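PDB 4RHZ: Cry23AA1 from Bacillus thuringiensis, which binds zinc, forms a binary complex with Cry37Aa1 and probably acts as a pore-forming insecticidal toxin of the aerolysin family. Local coordinates for residues Ala150-Gln155 against Ser227-Thr232; Asp136-Thr141 against Tyr248-Ser253. All coordinates share one frame; numbering follows the deposited sequence. Where two conformers were deposited one is given.

In the fold
Contact 1 is fully buried, while contact 2 is only partly so. Contact 1 joins two paired strands, 146-179 and 211-235, through regular backbone hydrogen bonds. Contact 2 joins strands 126-142 and 246-254, which are not paired with each other and meet mainly through side chains, with no backbone hydrogen bond between them. The two share the same large mixed sheet, in which 211-235 and 246-254 are neighbours, and their centres lie about 8 Å apart. The carboxylate of D136 connects them: its OD1 takes probable hydrogen bonds from Y152 and S227 of contact 1, and its OD2 serves contact 2. Packing of Q230 against L249 joins them at a second place.

Contact 1: residues Ala150-Gln155 against Ser227-Thr232; sequences AAYIIQ and SIIQVT
A151 and Q230 bond to each other twice through their backbones. A151 N gives to Q230 O at 2.8 Å, and Q230 N returns a bond to A151 O. I153 and I228 make a second reciprocal pair, with I153 N to I228 O at 2.8 Å and an N-H...O angle of 166°. All four amides and all four carbonyls of these residues are satisfied. I229 CA, between the two pairs, makes a CA-H...O contact to A151 O, and S227 CA, beyond I228, makes one to I153 O. This is regular antiparallel pairing in the large sheet of an aerolysin-type toxin. Strand 50-61 lies beyond 150-155, and strand 246-254 beyond 227-232. On the side of the sheet carrying A150, Y152 and I229, I229 CG1 lies obliquely to the ring, 4.1 Å from Y152 CD1. S227 CB lies 3.8 Å from Y152 CE1. The ring's CG is anti to the backbone N (chi1 -166°), which brings the phenol toward S227. The hydroxyls of Y152 and S227 do not bond to each other; both hydrogen-bond to D136. S227 OG also accepts from S253 N. On the other face, I153 CB packs on I228 CB at 3.9 Å. I153 CG1 lies 4.0 Å from Q230 OE1. That amide bonds to the Cry37AA1 chain, through C99 N and K97 O. Q155 NE2 is 4.2 Å from I228 CD1 and gives its hydrogen bond to N51.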
loop_
_atom_site.group_PDB
_atom_site.type_symbol
_atom_site.label_atom_id
_atom_site.label_comp_id
_atom_site.label_asym_id
_atom_site.label_seq_id
_atom_site.Cartn_x
_atom_site.Cartn_y
_atom_site.Cartn_z
ATOM N N ALA A 150 -5.847 -26.178 5.395
ATOM C CA ALA A 150 -5.235 -25.432 4.303
ATOM C C ALA A 150 -5.972 -24.079 4.316
ATOM O O ALA A 150 -7.217 -24.016 4.093
ATOM C CB ALA A 150 -5.368 -26.146 2.922
ATOM N N ALA A 151 -5.238 -23.039 4.684
ATOM C CA ALA A 151 -5.841 -21.660 4.766
ATOM C C ALA A 151 -5.428 -20.866 3.508
ATOM O O ALA A 151 -4.277 -20.863 3.114
ATOM C CB ALA A 151 -5.379 -20.946 6.066
ATOM N N TYR A 152 -6.377 -20.195 2.890
ATOM C CA TYR A 152 -6.082 -19.358 1.713
ATOM C C TYR A 152 -5.783 -17.931 2.177
ATOM O O TYR A 152 -6.598 -17.299 2.875
ATOM C CB TYR A 152 -7.330 -19.392 0.794
ATOM C CG TYR A 152 -7.113 -18.886 -0.599
ATOM C CD1 TYR A 152 -5.948 -19.211 -1.299
ATOM C CD2 TYR A 152 -8.115 -18.175 -1.262
ATOM C CE1 TYR A 152 -5.778 -18.800 -2.600
ATOM C CE2 TYR A 152 -7.925 -17.729 -2.567
ATOM C CZ TYR A 152 -6.797 -18.048 -3.208
ATOM O OH TYR A 152 -6.641 -17.679 -4.494
ATOM N N ILE A 153 -4.590 -17.453 1.834
ATOM C CA ILE A 153 -4.075 -16.168 2.296
ATOM C C ILE A 153 -3.977 -15.231 1.071
ATOM O O ILE A 153 -3.385 -15.632 0.043
ATOM C CB ILE A 153 -2.595 -16.247 2.824
ATOM C CG1 ILE A 153 -2.386 -16.994 4.179
ATOM C CG2 ILE A 153 -2.053 -14.878 3.065
ATOM C CD1 ILE A 153 -3.607 -17.342 4.902
ATOM N N ILE A 154 -4.530 -14.008 1.166
ATOM C CA ILE A 154 -4.316 -12.984 0.123
ATOM C C ILE A 154 -3.433 -11.859 0.704
ATOM O O ILE A 154 -3.729 -11.314 1.785
ATOM C CB ILE A 154 -5.659 -12.527 -0.496
ATOM C CG1 ILE A 154 -5.478 -11.930 -1.906
ATOM C CG2 ILE A 154 -6.396 -11.578 0.404
ATOM C CD1 ILE A 154 -4.540 -10.798 -1.974
ATOM N N GLN A 155 -2.332 -11.582 0.038
ATOM C CA GLN A 155 -1.423 -10.590 0.473
ATOM C C GLN A 155 -1.763 -9.233 -0.224
ATOM O O GLN A 155 -1.554 -9.078 -1.415
ATOM C CB GLN A 155 0.006 -11.026 0.185
ATOM C CG GLN A 155 1.004 -10.087 0.679
ATOM C CD GLN A 155 2.390 -10.613 0.585
ATOM O OE1 GLN A 155 3.204 -10.127 -0.212
ATOM N NE2 GLN A 155 2.692 -11.644 1.403
ATOM N N SER A 227 -1.330 -14.601 -3.685
ATOM C CA SER A 227 -2.102 -15.573 -2.925
ATOM C C SER A 227 -1.087 -16.610 -2.409
ATOM O O SER A 227 -0.029 -16.849 -3.025
ATOM C CB SER A 227 -3.203 -16.213 -3.785
ATOM O OG SER A 227 -2.597 -16.970 -4.861
ATOM N N ILE A 228 -1.364 -17.138 -1.226
ATOM C CA ILE A 228 -0.550 -18.157 -0.613
ATOM C C ILE A 228 -1.542 -19.229 -0.044
ATOM O O ILE A 228 -2.667 -18.889 0.416
ATOM C CB ILE A 228 0.269 -17.542 0.517
ATOM C CG1 ILE A 228 1.364 -16.657 -0.042
ATOM C CG2 ILE A 228 0.960 -18.631 1.375
ATOM C CD1 ILE A 228 2.011 -15.755 1.018
ATOM N N ILE A 229 -1.161 -20.511 -0.121
ATOM C CA ILE A 229 -1.920 -21.593 0.545
ATOM C C ILE A 229 -1.109 -22.021 1.728
ATOM O O ILE A 229 0.040 -22.452 1.587
ATOM C CB ILE A 229 -2.175 -22.750 -0.385
ATOM C CG1 ILE A 229 -3.181 -22.283 -1.463
ATOM C CG2 ILE A 229 -2.753 -23.922 0.405
ATOM C CD1 ILE A 229 -3.302 -23.199 -2.629
ATOM N N GLN A 230 -1.653 -21.850 2.917
ATOM C CA GLN A 230 -0.858 -22.072 4.079
ATOM C C GLN A 230 -1.361 -23.375 4.720
ATOM O O GLN A 230 -2.539 -23.484 5.102
ATOM C CB GLN A 230 -1.059 -20.869 5.046
ATOM C CG GLN A 230 -0.578 -21.072 6.455
ATOM C CD GLN A 230 -1.133 -20.037 7.428
ATOM O OE1 GLN A 230 -0.745 -18.859 7.352
ATOM N NE2 GLN A 230 -1.968 -20.474 8.393
ATOM N N VAL A 231 -0.473 -24.356 4.848
ATOM C CA VAL A 231 -0.931 -25.720 5.244
ATOM C C VAL A 231 -0.371 -26.116 6.572
ATOM O O VAL A 231 0.872 -26.181 6.761
ATOM C CB VAL A 231 -0.569 -26.777 4.193
ATOM C CG1 VAL A 231 -1.094 -28.203 4.648
ATOM C CG2 VAL A 231 -1.223 -26.418 2.811
ATOM N N THR A 232 -1.288 -26.396 7.493
ATOM C CA THR A 232 -0.921 -26.973 8.798
ATOM C C THR A 232 -1.336 -28.453 8.974
ATOM O O THR A 232 -2.524 -28.786 8.835
ATOM C CB THR A 232 -1.539 -26.119 9.974
ATOM O OG1 THR A 232 -1.045 -24.759 9.858
ATOM C CG2 THR A 232 -1.077 -26.630 11.265
#

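Contact 2: residues Asp136-Thr141 against Tyr248-Ser253; sequences DSTKVT and YLINGS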
loop_
_atom_site.group_PDB
_atom_site.type_symbol
_atom_site.label_atom_id
_atom_site.label_comp_id
_atom_site.label_asym_id
_atom_site.label_seq_id
_atom_site.Cartn_x
_atom_site.Cartn_y
_atom_site.Cartn_z
ATOM N N ASP A 136 -6.668 -20.890 -6.962
ATOM C CA ASP A 136 -5.438 -21.580 -6.728
ATOM C C ASP A 136 -5.798 -22.989 -6.251
ATOM O O ASP A 136 -6.867 -23.203 -5.631
ATOM C CB ASP A 136 -4.657 -20.831 -5.617
ATOM C CG ASP A 136 -3.995 -19.503 -6.097
ATOM O OD1 ASP A 136 -4.462 -18.399 -5.667
ATOM O OD2 ASP A 136 -2.987 -19.562 -6.842
ATOM N N SER A 137 -4.906 -23.944 -6.486
ATOM C CA SER A 137 -5.102 -25.264 -5.903
ATOM C C SER A 137 -3.812 -25.990 -5.809
ATOM O O SER A 137 -2.825 -25.624 -6.450
ATOM C CB SER A 137 -6.116 -26.095 -6.662
ATOM O OG SER A 137 -5.617 -26.288 -7.921
ATOM N N THR A 138 -3.777 -26.969 -4.913
ATOM C CA THR A 138 -2.534 -27.697 -4.687
ATOM C C THR A 138 -2.974 -29.066 -4.140
ATOM O O THR A 138 -4.136 -29.240 -3.692
ATOM C CB THR A 138 -1.606 -26.952 -3.747
ATOM O OG1 THR A 138 -0.283 -27.500 -3.791
ATOM C CG2 THR A 138 -2.134 -26.936 -2.301
ATOM N N LYS A 139 -2.058 -30.028 -4.228
ATOM C CA LYS A 139 -2.367 -31.411 -3.970
ATOM C C LYS A 139 -1.541 -31.742 -2.758
ATOM O O LYS A 139 -0.318 -31.691 -2.771
ATOM C CB LYS A 139 -1.938 -32.229 -5.160
ATOM C CG LYS A 139 -2.739 -33.505 -5.405
ATOM C CD LYS A 139 -1.820 -34.542 -6.140
ATOM C CE LYS A 139 -2.609 -35.545 -6.969
ATOM N NZ LYS A 139 -1.823 -36.058 -8.151
ATOM N N VAL A 140 -2.198 -32.040 -1.668
ATOM C CA VAL A 140 -1.413 -32.302 -0.484
ATOM C C VAL A 140 -1.473 -33.786 -0.118
ATOM O O VAL A 140 -2.477 -34.471 -0.347
ATOM C CB VAL A 140 -1.878 -31.426 0.731
ATOM C CG1 VAL A 140 -3.341 -31.619 1.007
ATOM C CG2 VAL A 140 -1.087 -31.812 1.990
ATOM N N THR A 141 -0.388 -34.248 0.472
ATOM C CA THR A 141 -0.330 -35.583 1.026
ATOM C C THR A 141 -0.590 -35.496 2.518
ATOM O O THR A 141 0.179 -34.863 3.243
ATOM C CB THR A 141 1.050 -36.181 0.779
ATOM O OG1 THR A 141 1.242 -36.302 -0.629
ATOM C CG2 THR A 141 1.167 -37.574 1.431
ATOM N N TYR A 248 3.525 -25.377 6.643
ATOM C CA TYR A 248 4.370 -24.964 5.489
ATOM C C TYR A 248 3.512 -24.146 4.490
ATOM O O TYR A 248 2.283 -24.184 4.548
ATOM C CB TYR A 248 5.033 -26.174 4.768
ATOM C CG TYR A 248 4.032 -27.219 4.293
ATOM C CD1 TYR A 248 3.601 -27.259 2.967
ATOM C CD2 TYR A 248 3.522 -28.183 5.174
ATOM C CE1 TYR A 248 2.660 -28.199 2.540
ATOM C CE2 TYR A 248 2.585 -29.163 4.749
ATOM C CZ TYR A 248 2.173 -29.170 3.438
ATOM O OH TYR A 248 1.216 -30.096 3.024
ATOM N N LEU A 249 4.146 -23.381 3.604
ATOM C CA LEU A 249 3.393 -22.455 2.728
ATOM C C LEU A 249 3.674 -22.743 1.299
ATOM O O LEU A 249 4.822 -22.924 0.921
ATOM C CB LEU A 249 3.802 -21.032 3.009
ATOM C CG LEU A 249 3.668 -20.552 4.459
ATOM C CD1 LEU A 249 4.440 -19.247 4.618
ATOM C CD2 LEU A 249 2.285 -20.410 4.874
ATOM N N ILE A 250 2.621 -22.815 0.505
ATOM C CA ILE A 250 2.751 -23.085 -0.906
ATOM C C ILE A 250 2.330 -21.785 -1.684
ATOM O O ILE A 250 1.219 -21.274 -1.497
ATOM C CB ILE A 250 1.775 -24.221 -1.285
ATOM C CG1 ILE A 250 2.136 -25.531 -0.574
ATOM C CG2 ILE A 250 1.709 -24.419 -2.847
ATOM C CD1 ILE A 250 0.936 -26.464 -0.549
ATOM N N ASN A 251 3.223 -21.230 -2.499
ATOM C CA ASN A 251 2.842 -20.126 -3.390
ATOM C C ASN A 251 1.687 -20.465 -4.282
ATOM O O ASN A 251 1.697 -21.532 -4.924
ATOM C CB ASN A 251 4.010 -19.712 -4.209
ATOM C CG ASN A 251 5.040 -19.129 -3.359
ATOM O OD1 ASN A 251 4.726 -18.403 -2.378
ATOM N ND2 ASN A 251 6.276 -19.428 -3.672
ATOM N N GLY A 252 0.683 -19.588 -4.252
ATOM C CA GLY A 252 -0.479 -19.696 -5.120
ATOM C C GLY A 252 -0.167 -18.923 -6.388
ATOM O O GLY A 252 0.552 -19.438 -7.215
ATOM N N SER A 253 -0.618 -17.666 -6.489
ATOM C CA SER A 253 -0.464 -16.839 -7.698
ATOM C C SER A 253 0.120 -15.447 -7.398
ATOM O O SER A 253 -0.034 -14.931 -6.293
ATOM C CB SER A 253 -1.820 -16.590 -8.364
ATOM O OG SER A 253 -2.535 -17.753 -8.669
#
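The Y248 ring meets V140 at its edge, near the ring plane. V140 CG2 lies 3.1 Å from Y248 OH, a tight contact for a methyl carbon and an oxygen. Y248 CG stands between the backbone N and the carbonyl carbon (chi1 56°), which aims the hydroxyl end of the ring at strand 136-141. Y248 also packs on V231 and E233 of strand 211-235. The second flat group is the D136 carboxylate. S253 OG donates to D136 OD2 at 2.6 Å, from the syn side and 30° out of the carboxylate plane. S253 N is close to the same oxygen but too poorly angled for a hydrogen bond. D136 OD1 is taken by S227 and Y152, so both oxygens of this buried acid have partners. These hydroxyls probably stabilise its negative charge. Midway between the two sites, T138 and I250 reach toward each other tip to tip. I250 CD1 lies 3.6 Å from T138 CG2 and equally near T138 OG1. The axes of 136-141 and 248-253 come no nearer than 7.0 Å, and the two backbones share no hydrogen bond. Each strand pairs elsewhere in the large sheet: 126-142 with strand 67-90, and 246-254 with strand 211-235.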